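Side-chain contacts in ubiquinol-cytochrome C chaperone (Brucella abortus NCTC 8038, PDB 6RWT), which is a bacterial homolog of the mitochondrial assembly factor Cbp3 and probably binds newly made cytochrome b while complex III of the respiratory chain is being built: residues Y47-L50 with S51-I54; G110-G113 with A114-A117; G149-V152 with L153-D157. All blocks are in the same frame, centred on the assembly; numbering follows the deposited sequence.

Contact 1: Y47-L50 with S51-I54; sequences YEML and SLHI
His-53 turns back along its helix toward Met-49, and the contact can be followed from CB to the ring. His-53 CB stands 3.7 Å from Met-49 O. CG lies anti to its own carbonyl carbon (chi1 -72°), which brings the ring back toward the preceding turn, and His-53 ND1 donates to Met-49 O at 2.8 Å with the acceptor in the ring plane. His-53 N reaches Met-49 O from the opposite face of the peptide, at 3.2 Å, so one carbonyl takes two N-H groups. At the tip, NE2 is hydrogen-bonded to Tyr-151 OH; a histidine suits the place because its two ring nitrogens can serve two partners at once. This is the i to i+4 pattern of an alpha-helix, here helix 43-61, reinforced by side chains. Ser-51 OG, placed between its own N and carbonyl carbon, has two backbone oxygens within reach, Tyr-47 O at 2.9 Å and Glu-48 O at 3.1 Å. Ser-51 is small enough to lie against a face of the Tyr-47 ring, with CB 4.2 Å from the centroid in a CH-pi contact and OG over the same face, nearer the rim. A water donates to Ser-51 OG and Glu-48 OE1, while Glu-48 OE2 salt-bridges Arg-111.

Contact 2: G110-G113 with A114-A117; sequences GRVG and AYGA
Val-112 packs against Tyr-115 on the buried side of helix 100-120, at a kink where the alpha-helical bonding lapses: the N-H groups of Ala-114 and Tyr-115 lack the i to i-4 bond of an alpha-helix. On this inner side the fit is close. Val-112 CB comes within 3.9 Å of Tyr-115 CD2, and Val-112 CG1 reaches the same side of the ring at 4.1 Å from Tyr-115 CE2, the two side chains crossing obliquely. With CG anti to its carbonyl carbon (chi1 -58°), Tyr-115 swings its ring back past the valine, and its hydroxyl is bonded to Asn-134 ND2. A tyrosine suits the place because its ring can lie among Leu-52, Leu-127 and Leu-131 while its tip stays polar. The branched valine lies beside it and also touches Phe-55 of helix 43-61.

The backbone here is held less firmly. Val-112 O takes two weak bonds, from Tyr-115 N at 3.0 Å, badly bent, and from Gly-116 N at 3.3 Å. Arg-111 O, which lacks Tyr-115 N as its helical partner, accepts from Asn-134 ND2. Regular bonding is restored by Ala-117 N to Gly-113 O at 3.0 Å. Toward solvent the helix carries little bulk: Gly-110 and Gly-113 are exposed and have no side chains, and Ala-117 adds only a methyl. A water bridges the main chain here, lying 2.6 Å from Gly-110 O and accepting the N-H of Ala-114 at 2.8 Å between the water oxygen and Ala-114 N.

Contact 3: G149-V152 with L153-D157; sequences GAYV and LQCRD
One face of the Tyr-151 ring carries the sulfur of Cys-155. Cys-155 SG sits 3.7 Å from the ring centroid, 20° off the normal, and is displaced toward the hydroxyl end, so that Tyr-151 CZ is its nearest ring atom at 3.5 Å. The ring also meets Phe-33 edge-to-face. A second flat group, the guanidinium of Arg-156, has the carboxylate of Asp-157 at its edge: Arg-156 NE and NH2 both donate to Asp-157 OD1 in a side-on salt bridge, each at 2.9 Å, from the same face of the carboxylate. The bends at chi2 and chi3 of Arg-156 let its long chain curl round to its immediate neighbour, while NH1 donates to Leu-119 O.

The sulfur-aromatic contact spans one turn of helix 145-161, an i to i+4 pairing along an alpha-helix. Tyr-151 sends CG anti to its backbone N (chi1 167°), and Cys-155 sends SG back toward the preceding turn (chi1 -71°); between them they lay sulfur over ring. Cysteine is apt here, since its compact, polarisable side chain fits against the ring face and also touches Leu-56. Tyrosine serves both roles of its site, offering a face to the sulfur and a hydroxyl bonded to His-53 NE2. The backbone beneath is regular, with Cys-155 N on Tyr-151 O at 3.0 Å and Leu-153 N on Gly-149 O at 2.9 Å. Leu-153 reaches Leu-127 of helix 124-135, whereas the extended Gln-154 lays its CG 3.4 Å from Ala-150 O.

Overall arrangement
Contact 1, centred about 4 Å from the middle of the chain, joins the other two in this strand-free, helical protein. Its ties to contact 2 are Glu-48 OE2 to Arg-111 NH1, 2.9 Å, and Leu-52 CD1 to Tyr-115 CE2, 3.8 Å. Its ties to contact 3 are His-53 NE2 to Tyr-151 OH, 2.8 Å, and the packing of Leu-52 CD2 on Val-152 CG2. Leu-52 thus packs on helices 100-120 and 145-161 at once. Contacts 2 and 3 do not touch, their nearest atoms being about 6 Å apart. A magnesium ion lies about 7 Å from the side chain of Leu-50, and an acetate, probably from the crystallisation liquor, about 4 Å from that of Val-112.

Contact 1: Y47-L50 with S51-I54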
loop_
_atom_site.group_PDB
_atom_site.type_symbol
_atom_site.label_atom_id
_atom_site.label_comp_id
_atom_site.label_asym_id
_atom_site.label_seq_id
_atom_site.Cartn_x
_atom_site.Cartn_y
_atom_site.Cartn_z
ATOM N N TYR A 47 9.714 3.682 -1.110
ATOM C CA TYR A 47 8.581 3.615 -2.051
ATOM C C TYR A 47 8.031 2.172 -2.185
ATOM O O TYR A 47 6.802 1.975 -2.228
ATOM C CB TYR A 47 8.933 4.219 -3.435
ATOM C CG TYR A 47 7.900 3.848 -4.487
ATOM C CD1 TYR A 47 6.757 4.619 -4.676
ATOM C CD2 TYR A 47 8.022 2.661 -5.229
ATOM C CE1 TYR A 47 5.787 4.253 -5.605
ATOM C CE2 TYR A 47 7.053 2.276 -6.147
ATOM C CZ TYR A 47 5.934 3.069 -6.335
ATOM O OH TYR A 47 4.960 2.685 -7.231
ATOM N N GLU A 48 8.918 1.168 -2.254
ATOM C CA GLU A 48 8.448 -0.222 -2.382
ATOM C C GLU A 48 7.597 -0.616 -1.164
ATOM O O GLU A 48 6.575 -1.290 -1.309
ATOM C CB GLU A 48 9.604 -1.223 -2.584
ATOM C CG GLU A 48 10.404 -1.095 -3.888
ATOM C CD GLU A 48 9.579 -1.231 -5.167
ATOM O OE1 GLU A 48 8.485 -1.836 -5.147
ATOM O OE2 GLU A 48 10.043 -0.744 -6.231
ATOM N N MET A 49 7.998 -0.191 0.030
ATOM C CA MET A 49 7.202 -0.486 1.231
ATOM C C MET A 49 5.884 0.306 1.269
ATOM O O MET A 49 4.831 -0.263 1.603
ATOM C CB MET A 49 8.018 -0.272 2.519
ATOM C CG MET A 49 9.173 -1.264 2.725
ATOM S SD MET A 49 8.667 -3.002 2.815
ATOM C CE MET A 49 8.923 -3.500 1.127
ATOM N N LEU A 50 5.899 1.585 0.899
ATOM C CA LEU A 50 4.640 2.345 0.876
ATOM C C LEU A 50 3.648 1.760 -0.143
ATOM O O LEU A 50 2.487 1.522 0.180
ATOM C CB LEU A 50 4.883 3.833 0.610
ATOM C CG LEU A 50 3.636 4.733 0.610
ATOM C CD1 LEU A 50 2.934 4.777 1.965
ATOM C CD2 LEU A 50 3.997 6.136 0.153
ATOM N N SER A 51 4.125 1.521 -1.366
ATOM C CA SER A 51 3.283 0.957 -2.430
ATOM C C SER A 51 2.726 -0.434 -2.081
ATOM O O SER A 51 1.567 -0.730 -2.393
ATOM C CB SER A 51 4.034 0.940 -3.777
ATOM O OG SER A 51 5.194 0.132 -3.744
ATOM N N LEU A 52 3.535 -1.270 -1.420
ATOM C CA LEU A 52 3.057 -2.579 -0.951
ATOM C C LEU A 52 1.859 -2.433 0.002
ATOM O O LEU A 52 0.868 -3.156 -0.132
ATOM C CB LEU A 52 4.201 -3.359 -0.275
ATOM C CG LEU A 52 3.858 -4.671 0.433
ATOM C CD1 LEU A 52 3.263 -5.676 -0.545
ATOM C CD2 LEU A 52 5.099 -5.252 1.105
ATOM N N HIS A 53 1.971 -1.514 0.965
ATOM C CA HIS A 53 0.922 -1.321 1.977
ATOM C C HIS A 53 -0.327 -0.623 1.404
ATOM O O HIS A 53 -1.463 -0.975 1.763
ATOM C CB HIS A 53 1.497 -0.618 3.230
ATOM C CG HIS A 53 2.393 -1.506 4.044
ATOM N ND1 HIS A 53 3.707 -1.774 3.709
ATOM C CD2 HIS A 53 2.141 -2.223 5.165
ATOM C CE1 HIS A 53 4.222 -2.612 4.598
ATOM N NE2 HIS A 53 3.287 -2.909 5.483
ATOM N N ILE A 54 -0.128 0.322 0.481
ATOM C CA ILE A 54 -1.241 0.921 -0.260
ATOM C C ILE A 54 -1.978 -0.148 -1.097
ATOM O O ILE A 54 -3.213 -0.239 -1.047
ATOM C CB ILE A 54 -0.756 2.110 -1.141
ATOM C CG1 ILE A 54 -0.296 3.280 -0.265
ATOM C CG2 ILE A 54 -1.830 2.552 -2.134
ATOM C CD1 ILE A 54 -1.402 4.079 0.411
HETATM O O HOH W 1 5.892 -1.359 -6.180
#

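Contact 2: G110-G113 with A114-A117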
loop_
_atom_site.group_PDB
_atom_site.type_symbol
_atom_site.label_atom_id
_atom_site.label_comp_id
_atom_site.label_asym_id
_atom_site.label_seq_id
_atom_site.Cartn_x
_atom_site.Cartn_y
_atom_site.Cartn_z
ATOM N N GLY A 110 0.897 -1.696 -12.546
ATOM C CA GLY A 110 1.558 -2.793 -13.254
ATOM C C GLY A 110 2.392 -3.705 -12.369
ATOM O O GLY A 110 2.290 -4.934 -12.463
ATOM N N ARG A 111 3.203 -3.113 -11.494
ATOM C CA ARG A 111 4.157 -3.886 -10.694
ATOM C C ARG A 111 3.529 -4.560 -9.475
ATOM O O ARG A 111 4.034 -5.589 -9.035
ATOM C CB ARG A 111 5.353 -3.021 -10.281
ATOM C CG ARG A 111 6.176 -2.550 -11.475
ATOM C CD ARG A 111 7.258 -1.548 -11.116
ATOM N NE ARG A 111 8.416 -2.135 -10.436
ATOM C CZ ARG A 111 8.910 -1.766 -9.251
ATOM N NH1 ARG A 111 8.337 -0.810 -8.515
ATOM N NH2 ARG A 111 9.991 -2.383 -8.775
ATOM N N VAL A 112 2.453 -3.989 -8.921
ATOM C CA VAL A 112 1.762 -4.608 -7.772
ATOM C C VAL A 112 0.702 -5.647 -8.183
ATOM O O VAL A 112 0.225 -6.401 -7.333
ATOM C CB VAL A 112 1.144 -3.576 -6.782
ATOM C CG1 VAL A 112 2.203 -2.589 -6.295
ATOM C CG2 VAL A 112 -0.073 -2.862 -7.369
ATOM N N GLY A 113 0.337 -5.696 -9.468
ATOM C CA GLY A 113 -0.604 -6.708 -9.976
ATOM C C GLY A 113 -0.184 -8.143 -9.682
ATOM O O GLY A 113 -1.029 -8.984 -9.367
ATOM N N ALA A 114 1.123 -8.413 -9.764
ATOM C CA ALA A 114 1.675 -9.723 -9.403
ATOM C C ALA A 114 1.393 -10.105 -7.949
ATOM O O ALA A 114 1.178 -11.279 -7.657
ATOM C CB ALA A 114 3.170 -9.780 -9.682
ATOM N N TYR A 115 1.389 -9.121 -7.045
ATOM C CA TYR A 115 1.028 -9.366 -5.639
ATOM C C TYR A 115 -0.433 -9.825 -5.510
ATOM O O TYR A 115 -0.740 -10.763 -4.768
ATOM C CB TYR A 115 1.235 -8.115 -4.751
ATOM C CG TYR A 115 2.628 -7.498 -4.688
ATOM C CD1 TYR A 115 3.784 -8.248 -4.922
ATOM C CD2 TYR A 115 2.787 -6.151 -4.328
ATOM C CE1 TYR A 115 5.046 -7.678 -4.822
ATOM C CE2 TYR A 115 4.046 -5.576 -4.214
ATOM C CZ TYR A 115 5.172 -6.328 -4.470
ATOM O OH TYR A 115 6.419 -5.737 -4.360
ATOM N N GLY A 116 -1.327 -9.149 -6.230
ATOM C CA GLY A 116 -2.746 -9.506 -6.251
ATOM C C GLY A 116 -3.015 -10.914 -6.778
ATOM O O GLY A 116 -3.773 -11.671 -6.170
ATOM N N ALA A 117 -2.399 -11.268 -7.904
ATOM C CA ALA A 117 -2.565 -12.618 -8.473
ATOM C C ALA A 117 -2.036 -13.702 -7.528
ATOM O O ALA A 117 -2.678 -14.736 -7.339
ATOM C CB ALA A 117 -1.875 -12.715 -9.824
HETATM O O HOH W 2 2.989 -7.314 -11.591
#

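Contact 3: G149-V152 with L153-D157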
loop_
_atom_site.group_PDB
_atom_site.type_symbol
_atom_site.label_atom_id
_atom_site.label_comp_id
_atom_site.label_asym_id
_atom_site.label_seq_id
_atom_site.Cartn_x
_atom_site.Cartn_y
_atom_site.Cartn_z
ATOM N N GLY A 149 6.937 -12.260 2.478
ATOM C CA GLY A 149 5.738 -12.882 1.923
ATOM C C GLY A 149 4.772 -13.412 2.976
ATOM O O GLY A 149 3.555 -13.226 2.856
ATOM N N ALA A 150 5.302 -14.059 4.013
ATOM C CA ALA A 150 4.474 -14.504 5.144
ATOM C C ALA A 150 3.748 -13.331 5.813
ATOM O O ALA A 150 2.557 -13.426 6.108
ATOM C CB ALA A 150 5.310 -15.266 6.165
ATOM N N TYR A 151 4.466 -12.229 6.035
ATOM C CA TYR A 151 3.858 -10.993 6.567
ATOM C C TYR A 151 2.728 -10.475 5.664
ATOM O O TYR A 151 1.648 -10.140 6.150
ATOM C CB TYR A 151 4.928 -9.917 6.784
ATOM C CG TYR A 151 4.417 -8.504 7.023
ATOM C CD1 TYR A 151 3.986 -8.090 8.287
ATOM C CD2 TYR A 151 4.396 -7.569 5.984
ATOM C CE1 TYR A 151 3.529 -6.795 8.499
ATOM C CE2 TYR A 151 3.936 -6.276 6.187
ATOM C CZ TYR A 151 3.516 -5.884 7.448
ATOM O OH TYR A 151 3.073 -4.594 7.660
ATOM N N VAL A 152 2.966 -10.445 4.356
ATOM C CA VAL A 152 1.964 -9.941 3.398
ATOM C C VAL A 152 0.693 -10.817 3.395
ATOM O O VAL A 152 -0.421 -10.294 3.420
ATOM C CB VAL A 152 2.567 -9.773 1.977
ATOM C CG1 VAL A 152 1.493 -9.425 0.952
ATOM C CG2 VAL A 152 3.635 -8.684 1.978
ATOM N N LEU A 153 0.866 -12.137 3.389
ATOM C CA LEU A 153 -0.264 -13.079 3.479
ATOM C C LEU A 153 -1.094 -12.873 4.760
ATOM O O LEU A 153 -2.323 -12.826 4.697
ATOM C CB LEU A 153 0.222 -14.533 3.374
ATOM C CG LEU A 153 0.609 -14.985 1.961
ATOM C CD1 LEU A 153 1.631 -16.119 1.987
ATOM C CD2 LEU A 153 -0.635 -15.386 1.176
ATOM N N GLN A 154 -0.426 -12.723 5.904
ATOM C CA GLN A 154 -1.122 -12.465 7.175
ATOM C C GLN A 154 -1.859 -11.111 7.202
ATOM O O GLN A 154 -2.961 -11.027 7.747
ATOM C CB GLN A 154 -0.162 -12.576 8.366
ATOM C CG GLN A 154 0.361 -13.985 8.606
ATOM C CD GLN A 154 1.283 -14.073 9.810
ATOM O OE1 GLN A 154 1.038 -13.448 10.840
ATOM N NE2 GLN A 154 2.341 -14.867 9.691
ATOM N N CYS A 155 -1.272 -10.068 6.602
ATOM C CA CYS A 155 -1.968 -8.775 6.468
ATOM C C CYS A 155 -3.249 -8.908 5.616
ATOM O O CYS A 155 -4.287 -8.328 5.945
ATOM C CB CYS A 155 -1.046 -7.694 5.866
ATOM S SG CYS A 155 0.293 -7.083 6.940
ATOM N N ARG A 156 -3.169 -9.666 4.521
ATOM C CA ARG A 156 -4.338 -9.905 3.668
ATOM C C ARG A 156 -5.453 -10.568 4.487
ATOM O O ARG A 156 -6.619 -10.134 4.422
ATOM C CB ARG A 156 -3.958 -10.769 2.452
ATOM C CG ARG A 156 -5.042 -10.945 1.383
ATOM C CD ARG A 156 -6.118 -11.982 1.706
ATOM N NE ARG A 156 -5.544 -13.238 2.189
ATOM C CZ ARG A 156 -5.077 -14.220 1.419
ATOM N NH1 ARG A 156 -5.118 -14.146 0.088
ATOM N NH2 ARG A 156 -4.567 -15.304 1.998
ATOM N N ASP A 157 -5.088 -11.595 5.258
ATOM C CA ASP A 157 -6.048 -12.313 6.110
ATOM C C ASP A 157 -6.694 -11.382 7.142
ATOM O O ASP A 157 -7.908 -11.376 7.289
ATOM C CB ASP A 157 -5.376 -13.507 6.808
ATOM C CG ASP A 157 -5.024 -14.650 5.845
ATOM O OD1 ASP A 157 -5.460 -14.643 4.672
ATOM O OD2 ASP A 157 -4.306 -15.582 6.276
#